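Local coordinates for protein phage terminase large subunit (Thermus phage P7426, PDB 7KS4) that probably acts as the ATP-driven motor that moves viral DNA into empty capsids and as the endonuclease that cuts the genome, this chain being the ATPase domain, at residues A[68-73]-A[150-155]; A[72-77]-A[136-141]; A[77-82]-A[106-111]. All blocks are in the same frame, centred on the assembly; numbering follows the deposited sequence.

Contact 1: residues A[68-73]-A[150-155]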
ATOM      1  N   GLY A  68      -5.321 -10.845  -0.815  1.00 31.09           N
ATOM      2  CA  GLY A  68      -4.423  -9.768  -1.178  1.00 31.16           C
ATOM      3  C   GLY A  68      -2.997 -10.093  -0.798  1.00 30.93           C
ATOM      4  O   GLY A  68      -2.726 -10.966   0.032  1.00 30.95           O
ATOM      5  N   TRP A  69      -2.082  -9.373  -1.431  1.00 29.66           N
ATOM      6  CA  TRP A  69      -0.658  -9.474  -1.162  1.00 30.91           C
ATOM      7  C   TRP A  69      -0.110  -8.086  -0.878  1.00 29.18           C
ATOM      8  O   TRP A  69      -0.611  -7.090  -1.407  1.00 29.46           O
ATOM      9  CB  TRP A  69       0.132 -10.038  -2.361  1.00 35.95           C
ATOM     10  CG  TRP A  69      -0.075 -11.483  -2.684  1.00 40.21           C
ATOM     11  CD1 TRP A  69      -0.863 -12.380  -2.025  1.00 42.36           C
ATOM     12  CD2 TRP A  69       0.530 -12.198  -3.769  1.00 44.57           C
ATOM     13  NE1 TRP A  69      -0.785 -13.615  -2.635  1.00 45.00           N
ATOM     14  CE2 TRP A  69       0.065 -13.526  -3.706  1.00 46.70           C
ATOM     15  CE3 TRP A  69       1.420 -11.840  -4.787  1.00 46.29           C
ATOM     16  CZ2 TRP A  69       0.465 -14.500  -4.624  1.00 50.78           C
ATOM     17  CZ3 TRP A  69       1.815 -12.806  -5.695  1.00 49.71           C
ATOM     18  CH2 TRP A  69       1.337 -14.120  -5.609  1.00 51.58           C
ATOM     19  N   ILE A  70       0.928  -8.030  -0.052  1.00 30.96           N
ATOM     20  CA  ILE A  70       1.855  -6.906  -0.040  1.00 30.71           C
ATOM     21  C   ILE A  70       3.181  -7.416  -0.579  1.00 32.45           C
ATOM     22  O   ILE A  70       3.710  -8.427  -0.100  1.00 33.52           O
ATOM     23  CB  ILE A  70       2.016  -6.280   1.360  1.00 30.64           C
ATOM     24  CG1 ILE A  70       3.005  -5.095   1.298  1.00 30.26           C
ATOM     25  CG2 ILE A  70       2.431  -7.321   2.389  1.00 32.57           C
ATOM     26  CD1 ILE A  70       4.484  -5.439   1.548  1.00 32.01           C
ATOM     27  N   ILE A  71       3.701  -6.736  -1.596  1.00 32.36           N
ATOM     28  CA  ILE A  71       4.947  -7.114  -2.249  1.00 34.07           C
ATOM     29  C   ILE A  71       5.936  -5.977  -2.054  1.00 32.28           C
ATOM     30  O   ILE A  71       5.607  -4.813  -2.310  1.00 30.31           O
ATOM     31  CB  ILE A  71       4.746  -7.403  -3.747  1.00 37.08           C
ATOM     32  CG1 ILE A  71       3.490  -8.254  -3.954  1.00 40.80           C
ATOM     33  CG2 ILE A  71       6.003  -8.088  -4.318  1.00 38.51           C
ATOM     34  CD1 ILE A  71       3.151  -8.509  -5.402  1.00 45.38           C
ATOM     35  N   ALA A  72       7.134  -6.313  -1.602  1.00 35.02           N
ATOM     36  CA  ALA A  72       8.231  -5.369  -1.456  1.00 34.46           C
ATOM     37  C   ALA A  72       9.442  -5.904  -2.189  1.00 36.92           C
ATOM     38  O   ALA A  72       9.429  -7.034  -2.693  1.00 38.27           O
ATOM     39  CB  ALA A  72       8.561  -5.142   0.029  1.00 33.57           C
ATOM     40  N   PRO A  73      10.513  -5.113  -2.295  1.00 40.18           N
ATOM     41  CA  PRO A  73      11.732  -5.632  -2.937  1.00 42.16           C
ATOM     42  C   PRO A  73      12.355  -6.801  -2.196  1.00 43.27           C
ATOM     43  O   PRO A  73      12.950  -7.679  -2.836  1.00 44.97           O
ATOM     44  CB  PRO A  73      12.666  -4.416  -2.959  1.00 41.55           C
ATOM     45  CG  PRO A  73      11.754  -3.232  -2.895  1.00 39.83           C
ATOM     46  CD  PRO A  73      10.617  -3.671  -2.009  1.00 39.83           C
ATOM     47  N   PHE A 150      -6.820  -7.499  -4.114  1.00 30.50           N
ATOM     48  CA  PHE A 150      -6.073  -6.272  -3.893  1.00 29.69           C
ATOM     49  C   PHE A 150      -4.600  -6.613  -3.741  1.00 29.76           C
ATOM     50  O   PHE A 150      -4.235  -7.730  -3.370  1.00 29.34           O
ATOM     51  CB  PHE A 150      -6.585  -5.504  -2.665  1.00 30.22           C
ATOM     52  CG  PHE A 150      -6.369  -6.216  -1.349  1.00 31.37           C
ATOM     53  CD1 PHE A 150      -5.311  -5.859  -0.518  1.00 31.60           C
ATOM     54  CD2 PHE A 150      -7.233  -7.217  -0.930  1.00 33.39           C
ATOM     55  CE1 PHE A 150      -5.107  -6.494   0.703  1.00 32.72           C
ATOM     56  CE2 PHE A 150      -7.040  -7.856   0.307  1.00 34.92           C
ATOM     57  CZ  PHE A 150      -5.973  -7.491   1.117  1.00 34.07           C
ATOM     58  N   VAL A 151      -3.757  -5.625  -4.024  1.00 28.54           N
ATOM     59  CA  VAL A 151      -2.318  -5.796  -3.875  1.00 30.13           C
ATOM     60  C   VAL A 151      -1.721  -4.463  -3.469  1.00 28.29           C
ATOM     61  O   VAL A 151      -2.177  -3.402  -3.906  1.00 26.43           O
ATOM     62  CB  VAL A 151      -1.659  -6.327  -5.166  1.00 32.79           C
ATOM     63  CG1 VAL A 151      -1.830  -5.333  -6.310  1.00 32.06           C
ATOM     64  CG2 VAL A 151      -0.195  -6.621  -4.928  1.00 34.31           C
ATOM     65  N   ILE A 152      -0.712  -4.527  -2.605  1.00 28.05           N
ATOM     66  CA  ILE A 152       0.083  -3.369  -2.220  1.00 29.55           C
ATOM     67  C   ILE A 152       1.507  -3.613  -2.683  1.00 30.00           C
ATOM     68  O   ILE A 152       2.094  -4.656  -2.370  1.00 31.57           O
ATOM     69  CB  ILE A 152       0.039  -3.137  -0.698  1.00 29.72           C
ATOM     70  CG1 ILE A 152      -1.402  -2.899  -0.247  1.00 29.71           C
ATOM     71  CG2 ILE A 152       0.947  -1.965  -0.314  1.00 29.87           C
ATOM     72  CD1 ILE A 152      -1.666  -3.308   1.202  1.00 30.40           C
ATOM     73  N   LEU A 153       2.057  -2.658  -3.433  1.00 30.02           N
ATOM     74  CA  LEU A 153       3.463  -2.676  -3.819  1.00 32.14           C
ATOM     75  C   LEU A 153       4.166  -1.618  -2.985  1.00 32.18           C
ATOM     76  O   LEU A 153       3.887  -0.423  -3.129  1.00 32.38           O
ATOM     77  CB  LEU A 153       3.660  -2.406  -5.311  1.00 32.22           C
ATOM     78  CG  LEU A 153       3.486  -3.600  -6.249  1.00 34.13           C
ATOM     79  CD1 LEU A 153       2.042  -4.034  -6.311  1.00 34.73           C
ATOM     80  CD2 LEU A 153       4.007  -3.263  -7.643  1.00 34.69           C
ATOM     81  N   ASP A 154       5.061  -2.061  -2.111  1.00 32.94           N
ATOM     82  CA  ASP A 154       5.829  -1.171  -1.253  1.00 34.38           C
ATOM     83  C   ASP A 154       7.206  -0.958  -1.867  1.00 33.40           C
ATOM     84  O   ASP A 154       7.799  -1.890  -2.415  1.00 32.35           O
ATOM     85  CB  ASP A 154       5.955  -1.753   0.153  1.00 37.79           C
ATOM     86  CG  ASP A 154       6.499  -0.754   1.157  1.00 40.70           C
ATOM     87  OD1 ASP A 154       6.347   0.466   0.942  1.00 40.18           O
ATOM     88  OD2 ASP A 154       7.068  -1.196   2.169  1.00 44.21           O
ATOM     89  N   GLU A 155       7.705   0.272  -1.782  1.00 35.57           N
ATOM     90  CA  GLU A 155       8.908   0.688  -2.512  1.00 38.22           C
ATOM     91  C   GLU A 155       8.877   0.157  -3.945  1.00 35.46           C
ATOM     92  O   GLU A 155       9.822  -0.462  -4.450  1.00 36.41           O
ATOM     93  CB  GLU A 155      10.176   0.267  -1.776  1.00 43.57           C
ATOM     94  CG  GLU A 155      10.616   1.300  -0.729  1.00 47.80           C
ATOM     95  CD  GLU A 155      10.834   2.690  -1.337  1.00 47.59           C
ATOM     96  OE1 GLU A 155      11.776   2.861  -2.142  1.00 51.34           O
ATOM     97  OE2 GLU A 155      10.039   3.602  -1.033  1.00 46.75           O
TER

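Contact 2: residues A[72-77]-A[136-141]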
ATOM      1  N   ALA A  72       7.134  -6.313  -1.602  1.00 35.02           N
ATOM      2  CA  ALA A  72       8.231  -5.369  -1.456  1.00 34.46           C
ATOM      3  C   ALA A  72       9.442  -5.904  -2.189  1.00 36.92           C
ATOM      4  O   ALA A  72       9.429  -7.034  -2.693  1.00 38.27           O
ATOM      5  CB  ALA A  72       8.561  -5.142   0.029  1.00 33.57           C
ATOM      6  N   PRO A  73      10.513  -5.113  -2.295  1.00 40.18           N
ATOM      7  CA  PRO A  73      11.732  -5.632  -2.937  1.00 42.16           C
ATOM      8  C   PRO A  73      12.355  -6.801  -2.196  1.00 43.27           C
ATOM      9  O   PRO A  73      12.950  -7.679  -2.836  1.00 44.97           O
ATOM     10  CB  PRO A  73      12.666  -4.416  -2.959  1.00 41.55           C
ATOM     11  CG  PRO A  73      11.754  -3.232  -2.895  1.00 39.83           C
ATOM     12  CD  PRO A  73      10.617  -3.671  -2.009  1.00 39.83           C
ATOM     13  N   THR A  74      12.239  -6.837  -0.869  1.00 47.32           N
ATOM     14  CA  THR A  74      12.808  -7.889  -0.038  1.00 49.98           C
ATOM     15  C   THR A  74      11.767  -8.352   0.971  1.00 50.64           C
ATOM     16  O   THR A  74      10.780  -7.662   1.234  1.00 44.57           O
ATOM     17  CB  THR A  74      14.045  -7.407   0.719  1.00 53.75           C
ATOM     18  OG1 THR A  74      13.676  -6.327   1.587  1.00 52.00           O
ATOM     19  CG2 THR A  74      15.133  -6.941  -0.252  1.00 56.43           C
ATOM     20  N   TYR A  75      12.010  -9.527   1.557  1.00 60.38           N
ATOM     21  CA  TYR A  75      11.108 -10.028   2.589  1.00 62.00           C
ATOM     22  C   TYR A  75      11.167  -9.163   3.842  1.00 60.85           C
ATOM     23  O   TYR A  75      10.136  -8.915   4.478  1.00 59.37           O
ATOM     24  CB  TYR A  75      11.436 -11.484   2.924  1.00 68.61           C
ATOM     25  CG  TYR A  75      10.672 -12.471   2.073  1.00 69.31           C
ATOM     26  CD1 TYR A  75       9.281 -12.487   2.081  1.00 66.20           C
ATOM     27  CD2 TYR A  75      11.332 -13.388   1.263  1.00 72.83           C
ATOM     28  CE1 TYR A  75       8.569 -13.379   1.309  1.00 65.37           C
ATOM     29  CE2 TYR A  75      10.620 -14.288   0.484  1.00 71.84           C
ATOM     30  CZ  TYR A  75       9.239 -14.276   0.513  1.00 67.72           C
ATOM     31  OH  TYR A  75       8.512 -15.159  -0.252  1.00 66.75           O
ATOM     32  N   ASP A  76      12.360  -8.690   4.210  1.00 59.80           N
ATOM     33  CA  ASP A  76      12.477  -7.816   5.374  1.00 58.61           C
ATOM     34  C   ASP A  76      11.668  -6.539   5.184  1.00 53.81           C
ATOM     35  O   ASP A  76      11.092  -6.010   6.143  1.00 49.61           O
ATOM     36  CB  ASP A  76      13.946  -7.487   5.641  1.00 64.45           C
ATOM     37  CG  ASP A  76      14.739  -8.692   6.113  1.00 71.05           C
ATOM     38  OD1 ASP A  76      14.186  -9.519   6.870  1.00 71.64           O
ATOM     39  OD2 ASP A  76      15.920  -8.811   5.728  1.00 76.02           O
ATOM     40  N   GLN A  77      11.614  -6.026   3.954  1.00 56.50           N
ATOM     41  CA  GLN A  77      10.792  -4.850   3.691  1.00 54.43           C
ATOM     42  C   GLN A  77       9.309  -5.205   3.704  1.00 48.68           C
ATOM     43  O   GLN A  77       8.491  -4.449   4.238  1.00 46.58           O
ATOM     44  CB  GLN A  77      11.182  -4.219   2.355  1.00 54.84           C
ATOM     45  CG  GLN A  77      10.466  -2.903   2.059  1.00 52.71           C
ATOM     46  CD  GLN A  77      10.803  -1.812   3.060  1.00 54.43           C
ATOM     47  OE1 GLN A  77      11.892  -1.800   3.638  1.00 58.11           O
ATOM     48  NE2 GLN A  77       9.866  -0.888   3.270  1.00 51.87           N
ATOM     49  N   SER A 136       8.044 -11.079  -1.803  1.00 45.15           N
ATOM     50  CA  SER A 136       9.320 -10.426  -2.066  1.00 46.39           C
ATOM     51  C   SER A 136       9.623 -10.453  -3.557  1.00 46.84           C
ATOM     52  O   SER A 136       9.504 -11.502  -4.203  1.00 50.25           O
ATOM     53  CB  SER A 136      10.455 -11.117  -1.307  1.00 49.85           C
ATOM     54  OG  SER A 136      11.713 -10.793  -1.877  1.00 53.67           O
ATOM     55  N   ALA A 137      10.039  -9.301  -4.094  1.00 42.68           N
ATOM     56  CA  ALA A 137      10.425  -9.230  -5.501  1.00 44.31           C
ATOM     57  C   ALA A 137      11.706 -10.004  -5.782  1.00 50.96           C
ATOM     58  O   ALA A 137      11.871 -10.538  -6.885  1.00 51.21           O
ATOM     59  CB  ALA A 137      10.599  -7.772  -5.928  1.00 41.18           C
ATOM     60  N   ASP A 138      12.629 -10.068  -4.814  1.00 61.27           N
ATOM     61  CA  ASP A 138      13.874 -10.808  -4.990  1.00 69.82           C
ATOM     62  C   ASP A 138      13.695 -12.310  -4.802  1.00 76.51           C
ATOM     63  O   ASP A 138      14.688 -13.032  -4.648  1.00 79.38           O
ATOM     64  CB  ASP A 138      14.958 -10.282  -4.039  1.00 70.32           C
ATOM     65  CG  ASP A 138      14.643 -10.527  -2.577  1.00 70.76           C
ATOM     66  OD1 ASP A 138      13.719 -11.306  -2.272  1.00 72.00           O
ATOM     67  OD2 ASP A 138      15.339  -9.940  -1.721  1.00 70.38           O
ATOM     68  N   ARG A 139      12.456 -12.793  -4.805  1.00 76.55           N
ATOM     69  CA  ARG A 139      12.163 -14.225  -4.809  1.00 80.51           C
ATOM     70  C   ARG A 139      11.043 -14.471  -5.808  1.00 79.21           C
ATOM     71  O   ARG A 139       9.928 -14.854  -5.440  1.00 78.31           O
ATOM     72  CB  ARG A 139      11.785 -14.712  -3.408  1.00 85.30           C
ATOM     73  CG  ARG A 139      12.865 -14.482  -2.360  1.00 89.43           C
ATOM     74  CD  ARG A 139      14.070 -15.390  -2.562  1.00 94.08           C
ATOM     75  NE  ARG A 139      15.146 -15.074  -1.625  1.00 97.77           N
ATOM     76  CZ  ARG A 139      15.118 -15.353  -0.325  1.00102.57           C
ATOM     77  NH1 ARG A 139      14.063 -15.952   0.214  1.00104.70           N
ATOM     78  NH2 ARG A 139      16.147 -15.023   0.445  1.00105.05           N
ATOM     79  N   PRO A 140      11.309 -14.247  -7.096  1.00 80.37           N
ATOM     80  CA  PRO A 140      10.266 -14.481  -8.109  1.00 81.43           C
ATOM     81  C   PRO A 140       9.681 -15.880  -8.064  1.00 85.45           C
ATOM     82  O   PRO A 140       8.539 -16.078  -8.499  1.00 86.23           O
ATOM     83  CB  PRO A 140      11.002 -14.226  -9.434  1.00 79.68           C
ATOM     84  CG  PRO A 140      12.181 -13.395  -9.079  1.00 78.43           C
ATOM     85  CD  PRO A 140      12.575 -13.791  -7.695  1.00 80.42           C
ATOM     86  N   ASP A 141      10.430 -16.861  -7.555  1.00 88.67           N
ATOM     87  CA  ASP A 141       9.943 -18.235  -7.545  1.00 92.20           C
ATOM     88  C   ASP A 141       8.660 -18.362  -6.734  1.00 90.26           C
ATOM     89  O   ASP A 141       7.731 -19.074  -7.134  1.00 93.57           O
ATOM     90  CB  ASP A 141      11.021 -19.167  -6.998  1.00 97.82           C
ATOM     91  CG  ASP A 141      12.235 -19.245  -7.903  1.00 98.99           C
ATOM     92  OD1 ASP A 141      12.137 -18.795  -9.066  1.00 97.51           O
ATOM     93  OD2 ASP A 141      13.281 -19.762  -7.460  1.00101.59           O
TER
HETATM   94  O   HOH W   1       7.772 -13.809  -3.129  1.00 45.13           O
HETATM   95  O   HOH W   2      14.555 -10.954   0.968  1.00 47.51           O

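Contact 3: residues A[77-82]-A[106-111]. With SO4 (sulfate ion), chain C.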
ATOM      1  N   GLN A  77      11.614  -6.026   3.954  1.00 56.50           N
ATOM      2  CA  GLN A  77      10.792  -4.850   3.691  1.00 54.43           C
ATOM      3  C   GLN A  77       9.309  -5.205   3.704  1.00 48.68           C
ATOM      4  O   GLN A  77       8.491  -4.449   4.238  1.00 46.58           O
ATOM      5  CB  GLN A  77      11.182  -4.219   2.355  1.00 54.84           C
ATOM      6  CG  GLN A  77      10.466  -2.903   2.059  1.00 52.71           C
ATOM      7  CD  GLN A  77      10.803  -1.812   3.060  1.00 54.43           C
ATOM      8  OE1 GLN A  77      11.892  -1.800   3.638  1.00 58.11           O
ATOM      9  NE2 GLN A  77       9.866  -0.888   3.270  1.00 51.87           N
ATOM     10  N   ALA A  78       8.942  -6.349   3.123  1.00 42.39           N
ATOM     11  CA  ALA A  78       7.542  -6.753   3.120  1.00 39.72           C
ATOM     12  C   ALA A  78       7.033  -7.013   4.530  1.00 40.67           C
ATOM     13  O   ALA A  78       5.842  -6.815   4.799  1.00 37.55           O
ATOM     14  CB  ALA A  78       7.359  -7.999   2.258  1.00 39.78           C
ATOM     15  N   GLU A  79       7.913  -7.458   5.432  1.00 46.99           N
ATOM     16  CA  GLU A  79       7.525  -7.730   6.812  1.00 49.58           C
ATOM     17  C   GLU A  79       7.006  -6.489   7.520  1.00 46.17           C
ATOM     18  O   GLU A  79       6.270  -6.614   8.505  1.00 44.21           O
ATOM     19  CB  GLU A  79       8.709  -8.294   7.603  1.00 58.67           C
ATOM     20  CG  GLU A  79       9.043  -9.745   7.298  1.00 65.37           C
ATOM     21  CD  GLU A  79      10.387 -10.173   7.872  1.00 74.03           C
ATOM     22  OE1 GLU A  79      10.849  -9.542   8.850  1.00 76.60           O
ATOM     23  OE2 GLU A  79      10.983 -11.135   7.339  1.00 78.46           O
ATOM     24  N   ILE A  80       7.379  -5.297   7.054  1.00 47.92           N
ATOM     25  CA  ILE A  80       6.966  -4.077   7.740  1.00 46.65           C
ATOM     26  C   ILE A  80       5.453  -3.927   7.666  1.00 43.15           C
ATOM     27  O   ILE A  80       4.763  -3.910   8.691  1.00 42.32           O
ATOM     28  CB  ILE A  80       7.686  -2.852   7.153  1.00 45.20           C
ATOM     29  CG1 ILE A  80       9.195  -2.989   7.364  1.00 49.55           C
ATOM     30  CG2 ILE A  80       7.178  -1.565   7.808  1.00 44.21           C
ATOM     31  CD1 ILE A  80      10.010  -1.932   6.664  1.00 51.38           C
ATOM     32  N   ILE A  81       4.914  -3.819   6.453  1.00 36.99           N
ATOM     33  CA  ILE A  81       3.468  -3.685   6.317  1.00 37.21           C
ATOM     34  C   ILE A  81       2.773  -4.951   6.803  1.00 36.90           C
ATOM     35  O   ILE A  81       1.760  -4.881   7.508  1.00 35.23           O
ATOM     36  CB  ILE A  81       3.095  -3.342   4.864  1.00 35.63           C
ATOM     37  CG1 ILE A  81       3.550  -1.916   4.543  1.00 37.83           C
ATOM     38  CG2 ILE A  81       1.587  -3.486   4.633  1.00 35.70           C
ATOM     39  CD1 ILE A  81       3.390  -1.526   3.080  1.00 36.36           C
ATOM     40  N   PHE A  82       3.306  -6.124   6.451  1.00 37.10           N
ATOM     41  CA  PHE A  82       2.684  -7.368   6.890  1.00 37.74           C
ATOM     42  C   PHE A  82       2.546  -7.408   8.406  1.00 38.68           C
ATOM     43  O   PHE A  82       1.484  -7.754   8.933  1.00 38.63           O
ATOM     44  CB  PHE A  82       3.478  -8.578   6.403  1.00 38.01           C
ATOM     45  CG  PHE A  82       2.833  -9.889   6.758  1.00 38.07           C
ATOM     46  CD1 PHE A  82       3.218 -10.583   7.897  1.00 40.06           C
ATOM     47  CD2 PHE A  82       1.817 -10.407   5.976  1.00 36.06           C
ATOM     48  CE1 PHE A  82       2.612 -11.782   8.236  1.00 39.23           C
ATOM     49  CE2 PHE A  82       1.210 -11.606   6.307  1.00 36.18           C
ATOM     50  CZ  PHE A  82       1.607 -12.292   7.440  1.00 37.56           C
ATOM     51  N   ARG A 106       6.247 -17.344   9.797  1.00 85.40           N
ATOM     52  CA  ARG A 106       7.375 -17.742   8.962  1.00 90.06           C
ATOM     53  C   ARG A 106       7.034 -17.618   7.481  1.00 85.35           C
ATOM     54  O   ARG A 106       7.853 -17.145   6.685  1.00 87.99           O
ATOM     55  CB  ARG A 106       7.801 -19.170   9.309  1.00 96.67           C
ATOM     56  CG  ARG A 106       8.127 -19.370  10.790  1.00100.48           C
ATOM     57  CD  ARG A 106       8.886 -20.668  11.048  1.00105.93           C
ATOM     58  NE  ARG A 106       8.006 -21.830  11.146  1.00107.26           N
ATOM     59  CZ  ARG A 106       7.432 -22.257  12.270  1.00109.27           C
ATOM     60  NH1 ARG A 106       7.630 -21.618  13.416  1.00110.54           N
ATOM     61  NH2 ARG A 106       6.650 -23.328  12.247  1.00109.66           N
ATOM     62  N   ARG A 107       5.827 -18.022   7.095  1.00 72.63           N
ATOM     63  CA  ARG A 107       5.405 -17.980   5.702  1.00 68.70           C
ATOM     64  C   ARG A 107       4.709 -16.675   5.325  1.00 61.92           C
ATOM     65  O   ARG A 107       4.158 -16.584   4.222  1.00 60.17           O
ATOM     66  CB  ARG A 107       4.478 -19.160   5.400  1.00 71.78           C
ATOM     67  CG  ARG A 107       5.193 -20.496   5.351  1.00 78.82           C
ATOM     68  CD  ARG A 107       4.249 -21.622   4.970  1.00 82.27           C
ATOM     69  NE  ARG A 107       3.489 -22.112   6.115  1.00 84.12           N
ATOM     70  CZ  ARG A 107       2.679 -23.167   6.077  1.00 87.03           C
ATOM     71  NH1 ARG A 107       2.519 -23.849   4.949  1.00 89.37           N
ATOM     72  NH2 ARG A 107       2.030 -23.543   7.171  1.00 87.47           N
ATOM     73  N   LEU A 108       4.738 -15.671   6.197  1.00 55.74           N
ATOM     74  CA  LEU A 108       4.060 -14.396   5.968  1.00 52.50           C
ATOM     75  C   LEU A 108       2.664 -14.625   5.394  1.00 49.90           C
ATOM     76  O   LEU A 108       2.300 -14.123   4.329  1.00 49.11           O
ATOM     77  CB  LEU A 108       4.876 -13.486   5.048  1.00 51.59           C
ATOM     78  CG  LEU A 108       6.268 -13.047   5.512  1.00 52.25           C
ATOM     79  CD1 LEU A 108       6.857 -12.086   4.498  1.00 50.30           C
ATOM     80  CD2 LEU A 108       6.235 -12.409   6.900  1.00 50.91           C
ATOM     81  N   ARG A 109       1.878 -15.410   6.129  1.00 47.27           N
ATOM     82  CA  ARG A 109       0.527 -15.766   5.719  1.00 45.30           C
ATOM     83  C   ARG A 109      -0.430 -15.469   6.865  1.00 43.69           C
ATOM     84  O   ARG A 109      -0.266 -15.997   7.971  1.00 43.93           O
ATOM     85  CB  ARG A 109       0.441 -17.237   5.312  1.00 50.59           C
ATOM     86  CG  ARG A 109      -0.775 -17.566   4.462  1.00 51.28           C
ATOM     87  CD  ARG A 109      -0.931 -19.061   4.271  1.00 56.54           C
ATOM     88  NE  ARG A 109      -2.072 -19.386   3.422  1.00 57.80           N
ATOM     89  CZ  ARG A 109      -2.685 -20.566   3.402  1.00 61.67           C
ATOM     90  NH1 ARG A 109      -2.276 -21.551   4.194  1.00 64.07           N
ATOM     91  NH2 ARG A 109      -3.717 -20.761   2.592  1.00 62.49           N
ATOM     92  N   LEU A 110      -1.419 -14.625   6.597  1.00 38.36           N
ATOM     93  CA  LEU A 110      -2.414 -14.228   7.580  1.00 37.66           C
ATOM     94  C   LEU A 110      -3.790 -14.611   7.056  1.00 36.71           C
ATOM     95  O   LEU A 110      -4.141 -14.276   5.919  1.00 35.72           O
ATOM     96  CB  LEU A 110      -2.326 -12.724   7.850  1.00 34.11           C
ATOM     97  CG  LEU A 110      -3.325 -12.123   8.837  1.00 32.48           C
ATOM     98  CD1 LEU A 110      -3.122 -12.656  10.243  1.00 33.83           C
ATOM     99  CD2 LEU A 110      -3.221 -10.599   8.805  1.00 30.85           C
ATOM    100  N   LEU A 111      -4.564 -15.309   7.882  1.00 36.53           N
ATOM    101  CA  LEU A 111      -5.897 -15.775   7.525  1.00 36.45           C
ATOM    102  C   LEU A 111      -6.918 -15.208   8.501  1.00 34.49           C
ATOM    103  O   LEU A 111      -6.711 -15.250   9.718  1.00 33.44           O
ATOM    104  CB  LEU A 111      -5.965 -17.308   7.544  1.00 39.80           C
ATOM    105  CG  LEU A 111      -4.991 -18.031   6.614  1.00 42.83           C
ATOM    106  CD1 LEU A 111      -5.124 -19.530   6.795  1.00 46.32           C
ATOM    107  CD2 LEU A 111      -5.236 -17.647   5.172  1.00 42.23           C
TER
HETATM  108  S   SO4 C 302       4.743 -21.245   9.766  0.99 91.12           S
HETATM  109  O1  SO4 C 302       6.067 -21.855   9.679  0.99 90.45           O
HETATM  110  O2  SO4 C 302       4.018 -21.817  10.897  0.99 90.55           O
HETATM  111  O3  SO4 C 302       4.884 -19.804   9.961  0.99 90.75           O
HETATM  112  O4  SO4 C 302       4.014 -21.527   8.531  0.99 90.63           O

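Contact 1: residues A[68-73]-A[150-155]
The ring of F150 lies flat against the backbone of G68, whose CA sits over the ring centre, 3.6 Å from the centroid and 12° off its normal. F150 reaches this place because CG stands between the backbone N and the carbonyl carbon (chi1 66°), which folds the ring back over the neighbouring strand. On the same face of the sheet I70 and I152 slant across each other, CG1 of I70 lying 4.1 Å from CB of I152. The other face carries W69, V151, I71 and L153: CD1 of I71 meets CG2 of V151 at 3.9 Å, while the indole of W69 leans away from the partner strand. A parallel ladder between the faces starts with a weak bond from W69 N to F150 O and tightens along the strands, I71 N reaching I152 O at 2.7 Å and D154 N reaching I71 O at 2.8 Å. Residues 150-155 form the predicted Walker B motif. D154, known to bind magnesium in this protein, has its nearest side-chain atom about 3 Å from the bound magnesium ion; Q77 holds its OD2, and T184 N holds E155, the probable catalytic glutamate. Helix 48-62 covers F150 and I152, helix 75-92 covers I70 and A72, helix 161-175 backs I71, V151 and L153, and strand 126-136 pairs with the far edge of strand 67-72.

Contact 2: residues A[72-77]-A[136-141]
Y75 and S136 bury the most surface here, the tyrosine ring lying over the serine where strand 126-136 runs out beside the N-terminus of helix 75-92. The join is a parallel strand pair that ends in a type I beta turn, S136 to R139, set against the strand-to-helix connection of the P-loop ATPase fold. CB of S136 sits over the middle of the Y75 ring, 3.5 Å from the centroid and 9° off the normal, a CH-pi contact. The end of the ring comes nearer to the turn than the first bond of the side chain suggests. R139 approaches the same ring, its CG coming within 3.6 Å of Y75 CE2; the two side chains cross at about a right angle, and the guanidinium plane is turned 63° from the ring.

P73 contributes its backbone carbonyl, its side chain leaving the main chain away from the turn. The backbone bond from A137 N to A72 O, 2.7 Å, closes the strand pairing, and D138 N donates to P73 O at 3.1 Å, coming in tilted 33° from the carbonyl plane. These two bonds tie the turn to consecutive residues of the connection. T74 is the N-cap of helix 75-92, its OG1 accepting from Q77 N, and its methyl CG2 is turned to D138. Y75 OH has a partner in N142, and the ring of P73 packs on E155 and M158. Two waters bridge the segments: one accepts from S136 N and is hydrogen-bonded to Y75 OH, while the other accepts from Y75 N and donates to D138 OD2, 3.0 Å from each atom.

Contact 3: residues A[77-82]-A[106-111]
Helix 75-92 rests on the start of strand 109-115 through F82, whose ring is received by L108 and by the backbone that follows it. CB of L108 stands 4.1 Å from the ring centroid and 6° off the normal, so the leucine approaches over the face, and its CD2 extends to F82 CD1 at 3.7 Å. The far rim of the ring meets the main chain: F82 CZ is 3.3 Å from L108 C, and L110 N lies near the ring plane at the edge. With CG anti to the backbone N, chi1 -177° carries the F82 ring towards the strand. L110 CB closes on F82 CZ at 4.0 Å. One turn earlier on the helix, E79 brings the aliphatic part of its side chain to L108, CG to CD2 3.9 Å, the two crossing at about a right angle.

L108 and R109 both face Q104, which makes a G1 beta bulge in the hairpin of strands 99-104 and 109-115, at the margin of the mixed sheet of this ATPase domain. L108 takes the positive phi (43°) usual for the first position of such a bulge, and its side chain meets F82 and E79. R109 points away from the helix and forms a salt bridge with E131. L103 and F132 also touch F82, and V85 and V89 of the same helix pack on L110. Beside the hairpin turn a sulfate, probably from the crystallisation liquor, lies next to R106 and R107; a weak bond from R106 N reaches its O3, but its detailed placement is doubtful, the R106 side chain being poorly ordered.

In the fold
Contact 1 lies in the buried centre of the sheet, whereas contact 2 is partly exposed at the end of the strands and contact 3 is a buried patch near the sheet margin. Strand 67-72 and the following helix 75-92 link all three: contact 1 uses the strand, contact 2 the connection and the first helical turn, and contact 3 the next turns. Chemistry changes accordingly, from a regular backbone ladder with aliphatic faces, to a polar turn bridged by water, to mainly apolar packing of a ring on a leucine and on backbone, without hydrogen bonds across it. Q77, shared by contacts 2 and 3, ties the helix start to the metal-site strand, and Y75 touches L108.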